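Long-range contacts in putative type VI secretion protein (Escherichia coli, PDB 6SJL), which probably acts as a phospholipase effector of the type VI secretion system, with a catalytic domain of the alpha/beta-hydrolase clan that would break down phospholipids: residues E[31-36]-E[181-186]; E[55-60]-E[497-502]; E[273-278]-E[299-304]; E[350-355]-E[401-406]. All blocks are in the same frame, centred on the assembly; numbering follows the deposited sequence.

Contact 1 of 4, residues E[31-36]-E[181-186]; sequences PARGVT and SPDFCI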
loop_
_atom_site.group_PDB
_atom_site.type_symbol
_atom_site.label_atom_id
_atom_site.label_comp_id
_atom_site.label_asym_id
_atom_site.label_seq_id
_atom_site.Cartn_x
_atom_site.Cartn_y
_atom_site.Cartn_z
ATOM N N PRO E 31 -10.210 -71.764 26.601
ATOM C CA PRO E 31 -10.487 -70.775 27.647
ATOM C C PRO E 31 -9.365 -69.753 27.718
ATOM O O PRO E 31 -8.184 -70.090 27.615
ATOM C CB PRO E 31 -10.558 -71.616 28.929
ATOM C CG PRO E 31 -10.689 -73.032 28.473
ATOM C CD PRO E 31 -9.970 -73.100 27.162
ATOM N N ALA E 32 -9.747 -68.491 27.882
ATOM C CA ALA E 32 -8.805 -67.386 27.980
ATOM C C ALA E 32 -9.012 -66.661 29.300
ATOM O O ALA E 32 -10.152 -66.380 29.681
ATOM C CB ALA E 32 -8.970 -66.415 26.811
ATOM N N ARG E 33 -7.909 -66.364 29.988
ATOM C CA ARG E 33 -7.942 -65.593 31.226
ATOM C C ARG E 33 -8.591 -64.232 31.017
ATOM O O ARG E 33 -8.550 -63.656 29.927
ATOM C CB ARG E 33 -6.527 -65.367 31.752
ATOM C CG ARG E 33 -5.841 -66.543 32.371
ATOM C CD ARG E 33 -4.382 -66.199 32.592
ATOM N NE ARG E 33 -3.697 -66.086 31.310
ATOM C CZ ARG E 33 -2.455 -65.649 31.155
ATOM N NH1 ARG E 33 -1.751 -65.272 32.203
ATOM N NH2 ARG E 33 -1.919 -65.586 29.946
ATOM N N GLY E 34 -9.175 -63.706 32.086
ATOM C CA GLY E 34 -9.536 -62.306 32.111
ATOM C C GLY E 34 -8.523 -61.467 32.867
ATOM O O GLY E 34 -8.553 -61.416 34.099
ATOM N N VAL E 35 -7.639 -60.790 32.138
ATOM C CA VAL E 35 -6.499 -60.074 32.706
ATOM C C VAL E 35 -6.862 -58.603 32.853
ATOM O O VAL E 35 -7.079 -57.910 31.857
ATOM C CB VAL E 35 -5.250 -60.247 31.827
ATOM C CG1 VAL E 35 -4.185 -59.235 32.180
ATOM C CG2 VAL E 35 -4.706 -61.643 31.969
ATOM N N THR E 36 -6.917 -58.115 34.087
ATOM C CA THR E 36 -7.170 -56.698 34.332
ATOM C C THR E 36 -5.866 -55.915 34.223
ATOM O O THR E 36 -4.978 -56.042 35.067
ATOM C CB THR E 36 -7.848 -56.499 35.684
ATOM O OG1 THR E 36 -7.963 -55.102 35.963
ATOM C CG2 THR E 36 -7.111 -57.197 36.792
ATOM N N SER E 181 0.777 -63.619 20.381
ATOM C CA SER E 181 -0.254 -64.647 20.355
ATOM C C SER E 181 -0.677 -64.993 21.778
ATOM O O SER E 181 -0.272 -66.032 22.308
ATOM C CB SER E 181 0.241 -65.893 19.621
ATOM O OG SER E 181 -0.758 -66.896 19.586
ATOM N N PRO E 182 -1.468 -64.140 22.427
ATOM C CA PRO E 182 -1.846 -64.373 23.827
ATOM C C PRO E 182 -2.631 -65.661 24.016
ATOM O O PRO E 182 -2.946 -66.390 23.077
ATOM C CB PRO E 182 -2.709 -63.155 24.166
ATOM C CG PRO E 182 -2.289 -62.111 23.202
ATOM C CD PRO E 182 -1.938 -62.832 21.940
ATOM N N ASP E 183 -2.899 -65.965 25.282
ATOM C CA ASP E 183 -3.948 -66.899 25.665
ATOM C C ASP E 183 -4.918 -66.252 26.640
ATOM O O ASP E 183 -5.653 -66.952 27.340
ATOM C CB ASP E 183 -3.362 -68.179 26.268
ATOM C CG ASP E 183 -2.621 -67.938 27.572
ATOM O OD1 ASP E 183 -2.476 -66.770 27.987
ATOM O OD2 ASP E 183 -2.191 -68.932 28.195
ATOM N N PHE E 184 -4.907 -64.925 26.716
ATOM C CA PHE E 184 -5.657 -64.179 27.710
ATOM C C PHE E 184 -6.413 -63.051 27.034
ATOM O O PHE E 184 -6.030 -62.562 25.970
ATOM C CB PHE E 184 -4.734 -63.599 28.798
ATOM C CG PHE E 184 -3.694 -62.652 28.266
ATOM C CD1 PHE E 184 -2.467 -63.116 27.853
ATOM C CD2 PHE E 184 -3.953 -61.300 28.173
ATOM C CE1 PHE E 184 -1.520 -62.251 27.356
ATOM C CE2 PHE E 184 -3.017 -60.437 27.676
ATOM C CZ PHE E 184 -1.799 -60.908 27.268
ATOM N N CYS E 185 -7.479 -62.620 27.692
ATOM C CA CYS E 185 -8.236 -61.450 27.282
ATOM C C CYS E 185 -8.115 -60.371 28.347
ATOM O O CYS E 185 -8.154 -60.665 29.544
ATOM C CB CYS E 185 -9.704 -61.790 27.065
ATOM S SG CYS E 185 -10.672 -60.400 26.500
ATOM N N ILE E 186 -7.978 -59.123 27.909
ATOM C CA ILE E 186 -7.942 -57.990 28.822
ATOM C C ILE E 186 -9.344 -57.735 29.352
ATOM O O ILE E 186 -10.182 -57.143 28.668
ATOM C CB ILE E 186 -7.367 -56.744 28.130
ATOM C CG1 ILE E 186 -5.928 -57.001 27.713
ATOM C CG2 ILE E 186 -7.429 -55.556 29.043
ATOM C CD1 ILE E 186 -5.219 -55.788 27.224
#

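Contact 2 of 4, residues E[55-60]-E[497-502]; sequences SRLMKF and DGNLWV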
loop_
_atom_site.group_PDB
_atom_site.type_symbol
_atom_site.label_atom_id
_atom_site.label_comp_id
_atom_site.label_asym_id
_atom_site.label_seq_id
_atom_site.Cartn_x
_atom_site.Cartn_y
_atom_site.Cartn_z
ATOM N N SER E 55 7.743 -21.154 29.292
ATOM C CA SER E 55 7.177 -21.348 30.617
ATOM C C SER E 55 7.614 -20.260 31.571
ATOM O O SER E 55 6.849 -19.856 32.446
ATOM C CB SER E 55 7.591 -22.694 31.171
ATOM O OG SER E 55 6.982 -23.709 30.435
ATOM N N ARG E 56 8.864 -19.829 31.458
ATOM C CA ARG E 56 9.361 -18.761 32.300
ATOM C C ARG E 56 8.713 -17.440 31.953
ATOM O O ARG E 56 8.560 -16.581 32.824
ATOM C CB ARG E 56 10.870 -18.668 32.162
ATOM C CG ARG E 56 11.574 -19.959 32.440
ATOM C CD ARG E 56 13.049 -19.741 32.558
ATOM N NE ARG E 56 13.493 -18.692 31.660
ATOM C CZ ARG E 56 14.189 -18.907 30.553
ATOM N NH1 ARG E 56 14.535 -20.137 30.214
ATOM N NH2 ARG E 56 14.548 -17.890 29.790
ATOM N N LEU E 57 8.341 -17.254 30.695
ATOM C CA LEU E 57 7.716 -16.016 30.276
ATOM C C LEU E 57 6.290 -15.919 30.761
ATOM O O LEU E 57 5.809 -14.817 31.023
ATOM C CB LEU E 57 7.761 -15.897 28.763
ATOM C CG LEU E 57 9.157 -15.643 28.231
ATOM C CD1 LEU E 57 9.121 -15.192 26.807
ATOM C CD2 LEU E 57 9.798 -14.616 29.093
ATOM N N MET E 58 5.601 -17.047 30.895
ATOM C CA MET E 58 4.250 -17.013 31.427
ATOM C C MET E 58 4.224 -16.421 32.818
ATOM O O MET E 58 3.208 -15.869 33.238
ATOM C CB MET E 58 3.655 -18.412 31.431
ATOM C CG MET E 58 2.815 -18.700 30.231
ATOM S SD MET E 58 2.010 -20.283 30.290
ATOM C CE MET E 58 0.885 -20.061 31.646
ATOM N N LYS E 59 5.324 -16.535 33.549
ATOM C CA LYS E 59 5.405 -16.021 34.901
ATOM C C LYS E 59 5.532 -14.511 34.951
ATOM O O LYS E 59 5.422 -13.938 36.033
ATOM C CB LYS E 59 6.575 -16.670 35.617
ATOM C CG LYS E 59 6.224 -17.987 36.234
ATOM C CD LYS E 59 7.409 -18.618 36.881
ATOM C CE LYS E 59 8.220 -19.337 35.862
ATOM N NZ LYS E 59 9.408 -19.970 36.460
ATOM N N PHE E 60 5.775 -13.859 33.814
ATOM C CA PHE E 60 5.739 -12.406 33.762
ATOM C C PHE E 60 4.344 -11.887 34.009
ATOM O O PHE E 60 4.171 -10.763 34.477
ATOM C CB PHE E 60 6.216 -11.919 32.407
ATOM C CG PHE E 60 7.676 -11.641 32.329
ATOM C CD1 PHE E 60 8.147 -10.363 32.458
ATOM C CD2 PHE E 60 8.573 -12.647 32.074
ATOM C CE1 PHE E 60 9.463 -10.108 32.360
ATOM C CE2 PHE E 60 9.896 -12.376 31.973
ATOM C CZ PHE E 60 10.339 -11.106 32.119
ATOM N N ASP E 497 14.399 -10.993 30.944
ATOM C CA ASP E 497 14.363 -11.591 29.623
ATOM C C ASP E 497 14.239 -10.501 28.578
ATOM O O ASP E 497 13.579 -9.489 28.800
ATOM C CB ASP E 497 13.224 -12.590 29.467
ATOM C CG ASP E 497 13.505 -13.612 28.388
ATOM O OD1 ASP E 497 12.635 -14.447 28.103
ATOM O OD2 ASP E 497 14.608 -13.579 27.809
ATOM N N GLY E 498 14.874 -10.726 27.441
ATOM C CA GLY E 498 14.844 -9.808 26.331
ATOM C C GLY E 498 13.838 -10.125 25.257
ATOM O O GLY E 498 13.853 -9.472 24.214
ATOM N N ASN E 499 12.967 -11.098 25.464
ATOM C CA ASN E 499 11.954 -11.440 24.482
ATOM C C ASN E 499 10.667 -10.672 24.672
ATOM O O ASN E 499 9.756 -10.820 23.862
ATOM C CB ASN E 499 11.643 -12.929 24.537
ATOM C CG ASN E 499 12.815 -13.770 24.188
ATOM O OD1 ASN E 499 13.446 -13.574 23.156
ATOM N ND2 ASN E 499 13.124 -14.724 25.042
ATOM N N LEU E 500 10.565 -9.872 25.719
ATOM C CA LEU E 500 9.342 -9.173 26.042
ATOM C C LEU E 500 9.642 -7.707 26.239
ATOM O O LEU E 500 10.771 -7.312 26.512
ATOM C CB LEU E 500 8.701 -9.706 27.319
ATOM C CG LEU E 500 8.539 -11.200 27.501
ATOM C CD1 LEU E 500 7.930 -11.442 28.828
ATOM C CD2 LEU E 500 7.665 -11.759 26.414
ATOM N N TRP E 501 8.603 -6.904 26.105
ATOM C CA TRP E 501 8.609 -5.544 26.599
ATOM C C TRP E 501 7.328 -5.371 27.385
ATOM O O TRP E 501 6.249 -5.672 26.882
ATOM C CB TRP E 501 8.711 -4.519 25.466
ATOM C CG TRP E 501 8.655 -3.133 25.976
ATOM C CD1 TRP E 501 9.654 -2.451 26.556
ATOM C CD2 TRP E 501 7.523 -2.271 25.985
ATOM N NE1 TRP E 501 9.230 -1.216 26.936
ATOM C CE2 TRP E 501 7.917 -1.082 26.590
ATOM C CE3 TRP E 501 6.214 -2.389 25.532
ATOM C CZ2 TRP E 501 7.060 -0.024 26.757
ATOM C CZ3 TRP E 501 5.374 -1.348 25.706
ATOM C CH2 TRP E 501 5.792 -0.177 26.307
ATOM N N VAL E 502 7.441 -4.922 28.618
ATOM C CA VAL E 502 6.288 -4.730 29.479
ATOM C C VAL E 502 5.982 -3.249 29.549
ATOM O O VAL E 502 6.869 -2.436 29.815
ATOM C CB VAL E 502 6.533 -5.313 30.877
ATOM C CG1 VAL E 502 5.287 -5.247 31.687
ATOM C CG2 VAL E 502 6.988 -6.747 30.761
#

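Contact 3 of 4, residues E[273-278]-E[299-304]; sequences PSVAKK and GMWPEL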
loop_
_atom_site.group_PDB
_atom_site.type_symbol
_atom_site.label_atom_id
_atom_site.label_comp_id
_atom_site.label_asym_id
_atom_site.label_seq_id
_atom_site.Cartn_x
_atom_site.Cartn_y
_atom_site.Cartn_z
ATOM N N PRO E 273 -17.204 -37.885 42.859
ATOM C CA PRO E 273 -16.911 -39.083 43.658
ATOM C C PRO E 273 -16.687 -40.361 42.871
ATOM O O PRO E 273 -16.278 -41.375 43.440
ATOM C CB PRO E 273 -18.144 -39.206 44.555
ATOM C CG PRO E 273 -18.702 -37.866 44.617
ATOM C CD PRO E 273 -18.444 -37.230 43.300
ATOM N N SER E 274 -16.954 -40.343 41.571
ATOM C CA SER E 274 -16.763 -41.513 40.730
ATOM C C SER E 274 -15.645 -41.316 39.723
ATOM O O SER E 274 -15.542 -42.075 38.758
ATOM C CB SER E 274 -18.067 -41.865 40.018
ATOM O OG SER E 274 -18.570 -40.750 39.307
ATOM N N VAL E 275 -14.797 -40.309 39.939
ATOM C CA VAL E 275 -13.700 -40.028 39.024
ATOM C C VAL E 275 -12.545 -40.989 39.230
ATOM O O VAL E 275 -11.736 -41.172 38.317
ATOM C CB VAL E 275 -13.256 -38.568 39.198
ATOM C CG1 VAL E 275 -12.429 -38.416 40.447
ATOM C CG2 VAL E 275 -12.521 -38.083 37.984
ATOM N N ALA E 276 -12.458 -41.616 40.397
ATOM C CA ALA E 276 -11.430 -42.595 40.699
ATOM C C ALA E 276 -11.829 -43.309 41.973
ATOM O O ALA E 276 -12.554 -42.765 42.804
ATOM C CB ALA E 276 -10.055 -41.947 40.862
ATOM N N LYS E 277 -11.345 -44.535 42.122
ATOM C CA LYS E 277 -11.700 -45.315 43.297
ATOM C C LYS E 277 -11.069 -44.727 44.547
ATOM O O LYS E 277 -11.736 -44.560 45.571
ATOM C CB LYS E 277 -11.283 -46.767 43.096
ATOM C CG LYS E 277 -11.918 -47.378 41.872
ATOM C CD LYS E 277 -11.886 -48.882 41.891
ATOM C CE LYS E 277 -10.804 -49.418 40.962
ATOM N NZ LYS E 277 -11.092 -49.153 39.528
ATOM N N LYS E 278 -9.787 -44.392 44.475
ATOM C CA LYS E 278 -9.067 -43.749 45.560
ATOM C C LYS E 278 -8.333 -42.551 44.996
ATOM O O LYS E 278 -7.698 -42.652 43.947
ATOM C CB LYS E 278 -8.073 -44.702 46.210
ATOM C CG LYS E 278 -8.691 -45.917 46.833
ATOM C CD LYS E 278 -9.491 -45.541 48.041
ATOM C CE LYS E 278 -9.808 -46.757 48.868
ATOM N NZ LYS E 278 -8.576 -47.536 49.156
ATOM N N GLY E 299 -11.753 -31.549 51.660
ATOM C CA GLY E 299 -13.163 -31.676 51.913
ATOM C C GLY E 299 -13.861 -32.646 50.987
ATOM O O GLY E 299 -14.867 -33.249 51.370
ATOM N N MET E 300 -13.351 -32.802 49.775
ATOM C CA MET E 300 -13.915 -33.687 48.771
ATOM C C MET E 300 -13.191 -35.019 48.660
ATOM O O MET E 300 -13.843 -36.049 48.481
ATOM C CB MET E 300 -13.897 -32.989 47.414
ATOM C CG MET E 300 -14.441 -33.811 46.300
ATOM S SD MET E 300 -16.181 -34.187 46.476
ATOM C CE MET E 300 -16.216 -35.706 45.558
ATOM N N TRP E 301 -11.871 -35.024 48.768
ATOM C CA TRP E 301 -11.055 -36.223 48.677
ATOM C C TRP E 301 -9.956 -36.135 49.722
ATOM O O TRP E 301 -9.719 -35.062 50.286
ATOM C CB TRP E 301 -10.448 -36.385 47.280
ATOM C CG TRP E 301 -11.394 -36.837 46.235
ATOM C CD1 TRP E 301 -11.956 -36.078 45.264
ATOM C CD2 TRP E 301 -11.884 -38.164 46.043
ATOM N NE1 TRP E 301 -12.772 -36.845 44.478
ATOM C CE2 TRP E 301 -12.741 -38.134 44.939
ATOM C CE3 TRP E 301 -11.678 -39.378 46.701
ATOM C CZ2 TRP E 301 -13.383 -39.264 44.474
ATOM C CZ3 TRP E 301 -12.318 -40.492 46.240
ATOM C CH2 TRP E 301 -13.154 -40.433 45.136
ATOM N N PRO E 302 -9.289 -37.246 50.026
ATOM C CA PRO E 302 -8.213 -37.210 51.026
ATOM C C PRO E 302 -7.023 -36.397 50.552
ATOM O O PRO E 302 -6.393 -36.715 49.549
ATOM C CB PRO E 302 -7.854 -38.684 51.202
ATOM C CG PRO E 302 -9.056 -39.402 50.805
ATOM C CD PRO E 302 -9.660 -38.626 49.694
ATOM N N GLU E 303 -6.711 -35.345 51.295
ATOM C CA GLU E 303 -5.609 -34.454 50.971
ATOM C C GLU E 303 -4.796 -34.192 52.224
ATOM O O GLU E 303 -5.359 -33.873 53.271
ATOM C CB GLU E 303 -6.110 -33.147 50.385
ATOM C CG GLU E 303 -5.058 -32.104 50.321
ATOM C CD GLU E 303 -5.549 -30.839 49.693
ATOM O OE1 GLU E 303 -6.142 -30.917 48.608
ATOM O OE2 GLU E 303 -5.361 -29.759 50.285
ATOM N N LEU E 304 -3.482 -34.330 52.115
ATOM C CA LEU E 304 -2.574 -34.233 53.249
ATOM C C LEU E 304 -1.635 -33.053 53.052
ATOM O O LEU E 304 -0.776 -33.081 52.172
ATOM C CB LEU E 304 -1.780 -35.520 53.400
ATOM C CG LEU E 304 -0.665 -35.451 54.420
ATOM C CD1 LEU E 304 -1.261 -35.362 55.789
ATOM C CD2 LEU E 304 0.228 -36.647 54.292
#

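Contact 4 of 4, residues E[350-355]-E[401-406]; sequences RVYRKA and VGAAVF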
loop_
_atom_site.group_PDB
_atom_site.type_symbol
_atom_site.label_atom_id
_atom_site.label_comp_id
_atom_site.label_asym_id
_atom_site.label_seq_id
_atom_site.Cartn_x
_atom_site.Cartn_y
_atom_site.Cartn_z
ATOM N N ARG E 350 14.880 5.761 54.448
ATOM C CA ARG E 350 13.532 5.212 54.420
ATOM C C ARG E 350 13.548 3.753 54.000
ATOM O O ARG E 350 12.817 2.929 54.556
ATOM C CB ARG E 350 12.655 6.022 53.476
ATOM C CG ARG E 350 11.304 5.406 53.234
ATOM C CD ARG E 350 10.673 5.951 51.979
ATOM N NE ARG E 350 11.418 5.593 50.777
ATOM C CZ ARG E 350 11.126 4.552 50.003
ATOM N NH1 ARG E 350 10.105 3.764 50.307
ATOM N NH2 ARG E 350 11.852 4.299 48.926
ATOM N N VAL E 351 14.386 3.413 53.020
ATOM C CA VAL E 351 14.424 2.049 52.521
ATOM C C VAL E 351 14.962 1.106 53.583
ATOM O O VAL E 351 14.523 -0.042 53.688
ATOM C CB VAL E 351 15.239 1.973 51.222
ATOM C CG1 VAL E 351 14.548 2.743 50.146
ATOM C CG2 VAL E 351 16.615 2.515 51.426
ATOM N N TYR E 352 15.905 1.571 54.400
ATOM C CA TYR E 352 16.432 0.710 55.447
ATOM C C TYR E 352 15.401 0.477 56.536
ATOM O O TYR E 352 15.302 -0.626 57.077
ATOM C CB TYR E 352 17.696 1.306 56.041
ATOM C CG TYR E 352 18.320 0.393 57.054
ATOM C CD1 TYR E 352 19.178 -0.606 56.662
ATOM C CD2 TYR E 352 18.027 0.511 58.401
ATOM C CE1 TYR E 352 19.736 -1.450 57.575
ATOM C CE2 TYR E 352 18.584 -0.331 59.319
ATOM C CZ TYR E 352 19.438 -1.309 58.899
ATOM O OH TYR E 352 20.007 -2.164 59.807
ATOM N N ARG E 353 14.625 1.502 56.875
ATOM C CA ARG E 353 13.587 1.327 57.880
ATOM C C ARG E 353 12.531 0.349 57.400
ATOM O O ARG E 353 12.071 -0.500 58.168
ATOM C CB ARG E 353 12.955 2.673 58.222
ATOM C CG ARG E 353 13.946 3.699 58.727
ATOM C CD ARG E 353 13.255 4.944 59.240
ATOM N NE ARG E 353 14.123 6.110 59.121
ATOM C CZ ARG E 353 13.983 7.042 58.185
ATOM N NH1 ARG E 353 12.999 6.954 57.305
ATOM N NH2 ARG E 353 14.817 8.068 58.137
ATOM N N LYS E 354 12.141 0.447 56.131
ATOM C CA LYS E 354 11.164 -0.490 55.590
ATOM C C LYS E 354 11.725 -1.899 55.534
ATOM O O LYS E 354 11.021 -2.864 55.840
ATOM C CB LYS E 354 10.714 -0.050 54.203
ATOM C CG LYS E 354 9.755 -1.017 53.560
ATOM C CD LYS E 354 8.724 -0.304 52.733
ATOM C CE LYS E 354 7.874 -1.291 51.980
ATOM N NZ LYS E 354 7.600 -2.492 52.811
ATOM N N ALA E 355 12.989 -2.042 55.143
ATOM C CA ALA E 355 13.589 -3.366 55.104
ATOM C C ALA E 355 13.653 -3.984 56.491
ATOM O O ALA E 355 13.361 -5.168 56.661
ATOM C CB ALA E 355 14.976 -3.292 54.481
ATOM N N VAL E 401 20.794 4.537 47.918
ATOM C CA VAL E 401 20.787 3.508 48.943
ATOM C C VAL E 401 19.634 2.562 48.675
ATOM O O VAL E 401 18.472 2.973 48.688
ATOM C CB VAL E 401 20.676 4.113 50.345
ATOM C CG1 VAL E 401 20.605 3.010 51.374
ATOM C CG2 VAL E 401 21.856 4.977 50.606
ATOM N N GLY E 402 19.949 1.301 48.447
ATOM C CA GLY E 402 18.945 0.255 48.362
ATOM C C GLY E 402 19.118 -0.726 49.501
ATOM O O GLY E 402 20.240 -1.073 49.858
ATOM N N ALA E 403 18.002 -1.173 50.062
ATOM C CA ALA E 403 18.037 -2.141 51.143
ATOM C C ALA E 403 16.896 -3.133 51.007
ATOM O O ALA E 403 15.753 -2.747 50.768
ATOM C CB ALA E 403 17.961 -1.457 52.502
ATOM N N ALA E 404 17.213 -4.411 51.185
ATOM C CA ALA E 404 16.219 -5.469 51.182
ATOM C C ALA E 404 16.567 -6.464 52.271
ATOM O O ALA E 404 17.662 -6.449 52.826
ATOM C CB ALA E 404 16.145 -6.170 49.835
ATOM N N VAL E 405 15.614 -7.332 52.572
ATOM C CA VAL E 405 15.823 -8.422 53.511
ATOM C C VAL E 405 16.401 -9.597 52.743
ATOM O O VAL E 405 15.846 -10.013 51.724
ATOM C CB VAL E 405 14.516 -8.812 54.207
ATOM C CG1 VAL E 405 14.797 -9.736 55.342
ATOM C CG2 VAL E 405 13.820 -7.597 54.687
ATOM N N PHE E 406 17.526 -10.111 53.205
ATOM C CA PHE E 406 18.186 -11.230 52.565
ATOM C C PHE E 406 18.079 -12.471 53.430
ATOM O O PHE E 406 17.906 -12.388 54.643
ATOM C CB PHE E 406 19.645 -10.922 52.312
ATOM C CG PHE E 406 20.210 -11.624 51.138
ATOM C CD1 PHE E 406 19.666 -11.453 49.896
ATOM C CD2 PHE E 406 21.304 -12.429 51.271
ATOM C CE1 PHE E 406 20.195 -12.083 48.818
ATOM C CE2 PHE E 406 21.827 -13.066 50.201
ATOM C CZ PHE E 406 21.280 -12.889 48.972
#

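Contact 1 of 4, residues E[31-36]-E[181-186]
Arg33 and Cys185 start the backbone ladder between these two parallel strands: the Cys185 N-H gives a nearly straight bond to the Arg33 carbonyl, with Cys185 N 2.7 Å from Arg33 O. One step on, Val35 N donates to Cys185 O at 2.6 Å with an N-H...O angle of 173°. Cys185 thus uses both its N and its O on 31-36, the alternation expected of a parallel pair. Alpha hydrogens add weaker support, as between Ala32 CA and Asp183 O, 3.2 Å apart. The groups facing outward are paired elsewhere: Ala32 with Tyr4, Thr36 with Thr120 and Ala122, and Ile186 with Asp231, all through the backbone. Among the side chains, the Arg33 chain bends at its third torsion (chi3 -69°) and brings NH2 to Asp183 OD1 in a salt bridge. OD1 lies near the guanidinium plane, yet the two planar groups stand 79° apart; the modelled separation is very short and its exact value doubtful. NH1 has a weak bond to Gln119 O. The same NH2 lies 3.3 Å from Phe184 CD1, while Val35 CG2 comes within 3.7 Å of Phe184 CB, so the phenylalanine is hemmed in by an arginine and a valine. Met176 of helix 156-177 also touches Phe184, and Pro182 packs on Phe831 of a neighbouring chain. Strands 25-43 and 184-195 are adjacent in the mixed sheet, 25-43 lying between 184-195 and 121-128, which fits the central parallel strands of an alpha/beta-hydrolase fold.

Contact 2 of 4, residues E[55-60]-E[497-502]
Leu500 and Phe60 meet methyl to ring, with the leucine reaching out of strand 500-502 towards the aromatic side chain. Its CB already points at 55-60, and CG, turned beside the backbone N (chi1 -48°), lies 4.0 Å from Leu57 CD2. There the side chain forks. CD1 goes to the aromatic ring and stands over one face, 3.6 Å from the Phe60 centroid and 15° off the normal, a CH-pi contact in which Phe60 CG is 3.5 Å away. The same methyl also touches Leu57 CD2. The other branch, CD2, meets Leu57 CD1 at 3.7 Å, so the two leucines run antiparallel alongside one another and each methyl of one has a methyl of the other beside it. Leu57 crosses Asp497 at about a right angle, with CD2 the atom nearest to Asp497 OD1, and its CD1 reaches Asn499 CB. The carboxylate has its own partner: Asn499 ND2 donates to OD1 at 3.1 Å, on the syn side but well out of the carboxylate plane. Arg56 brings NH2 to 4.3 Å from that oxygen, too far for a salt bridge, though its charge probably still favours the ionised acid. Farther along, Val502 CG2 packs obliquely against Phe60, while Trp501 makes a cation-pi contact with Arg613 of a neighbouring chain. Around this apolar patch, Ile509 and Ile511 of strand 509-511 back Leu500, Ala521 and Val523 of strand 521-523 touch Phe60, and Met58 faces helix 146-154.

Contact 3 of 4, residues E[273-278]-E[299-304]
Trp301 presents the six-membered end of its indole to the loop 273-278, which curves around it. CZ2 lies 3.6 Å from Pro273 CA, and CH2 is 3.4 Å from Ala276 O, so much of the contact is with backbone rather than side chains. Val275 adds a methyl, CG1, 4.2 Å from CZ2, and the carbonyl of Lys277 lies at the same distance from CZ3; all of these approach the ring obliquely. Beside the indole, Met300 bends at its second torsion (chi2 65°) and lays its terminal methyl against the proline ring, CE being 3.4 Å from Pro273 CG, with the two side chains crossing at about a right angle. Both segments lead into neighbouring parallel strands, 278-284 and 303-306, which follow 237-243 across the sheet of the alpha/beta-hydrolase-like catalytic domain; the contact therefore joins the connections at the N-terminal ends of two adjacent strands. In the next shell, Trp301 NE1 donates to Leu271 O, which helps to set the rotation of the indole, and Val279 packs on it as well. Val275 rests on Ala207, Asn208 and Met211 of helix 199-211. Lys277 turns away from the tryptophan and forms a salt bridge with Glu237, while its backbone pairs with Val238. On the other segment, Glu303 receives bonds at OE1 from Ile297 N and Ser296 OG, and Met300 touches Met539.

Contact 4 of 4, residues E[350-355]-E[401-406]
Val351 turns CG1 anti to its carbonyl carbon (chi1 -65°), which leaves CG2 between the backbone N and the carbonyl carbon, and CG2 is the methyl that reaches the strand, 3.3 Å from Val401 O and 4.0 Å from Val401 CG1. Val401 answers with CG1 anti to its backbone N (chi1 177°), and the two valines meet obliquely. At the other end of the strand segment, Val405 sends CG2 over the last turn of the helix segment, 3.2 Å from Ala355 O. Between them sits Ala403, whose CB nestles among the helix atoms: 3.9 Å from Val351 O, 4.0 Å from Tyr352 CA, and 4.0 Å from Ala355 CB. Such small residues let the backbones come close, with the CA atoms of Ala355 and Ala404 5.2 Å apart. Tyr352 adds a looser, oblique touch, CD1 lying 4.4 Å from Ala403 CB. This is helix-on-sheet packing: helix 350-364 lies along strand 398-409, the middle strand of a three-stranded antiparallel sheet between 328-341 and 376-386, with the two segment axes only 8° from parallel. Val401 and Ala403 point their side chains at the helix, whereas Ala404 points away and touches Phe81 of helix 72-85, so helices cover both faces of the sheet here. The edge strands join in as well. Ile381 and Thr379 of strand 376-386 touch Tyr352 and Ala355, and Leu377 packs on Val405. From strand 328-341, Glu338 forms a salt bridge with Arg350 and Ser333 OG is bonded to Val405 N.

Contacts 1 and 3 reach the same mixed sheet; their centres are about 31 Å apart and their nearest atoms about 8 Å. Contact 4 belongs to the separate three-stranded sheet, with its centre about 70 Å from that of contact 1 on the opposite side of the chain's centre. Contact 2 joins residues far apart in sequence, and the loop it closes contains contacts 3 and 4; its centre lies about 27 Å from that of contact 4 and about 36 Å from that of contact 3. A possible Ser197-Asp245-His310 triad would draw on this fold: Ser197 follows strand 184-195 of contact 1, and His310 comes soon after strand 303-306 of contact 3.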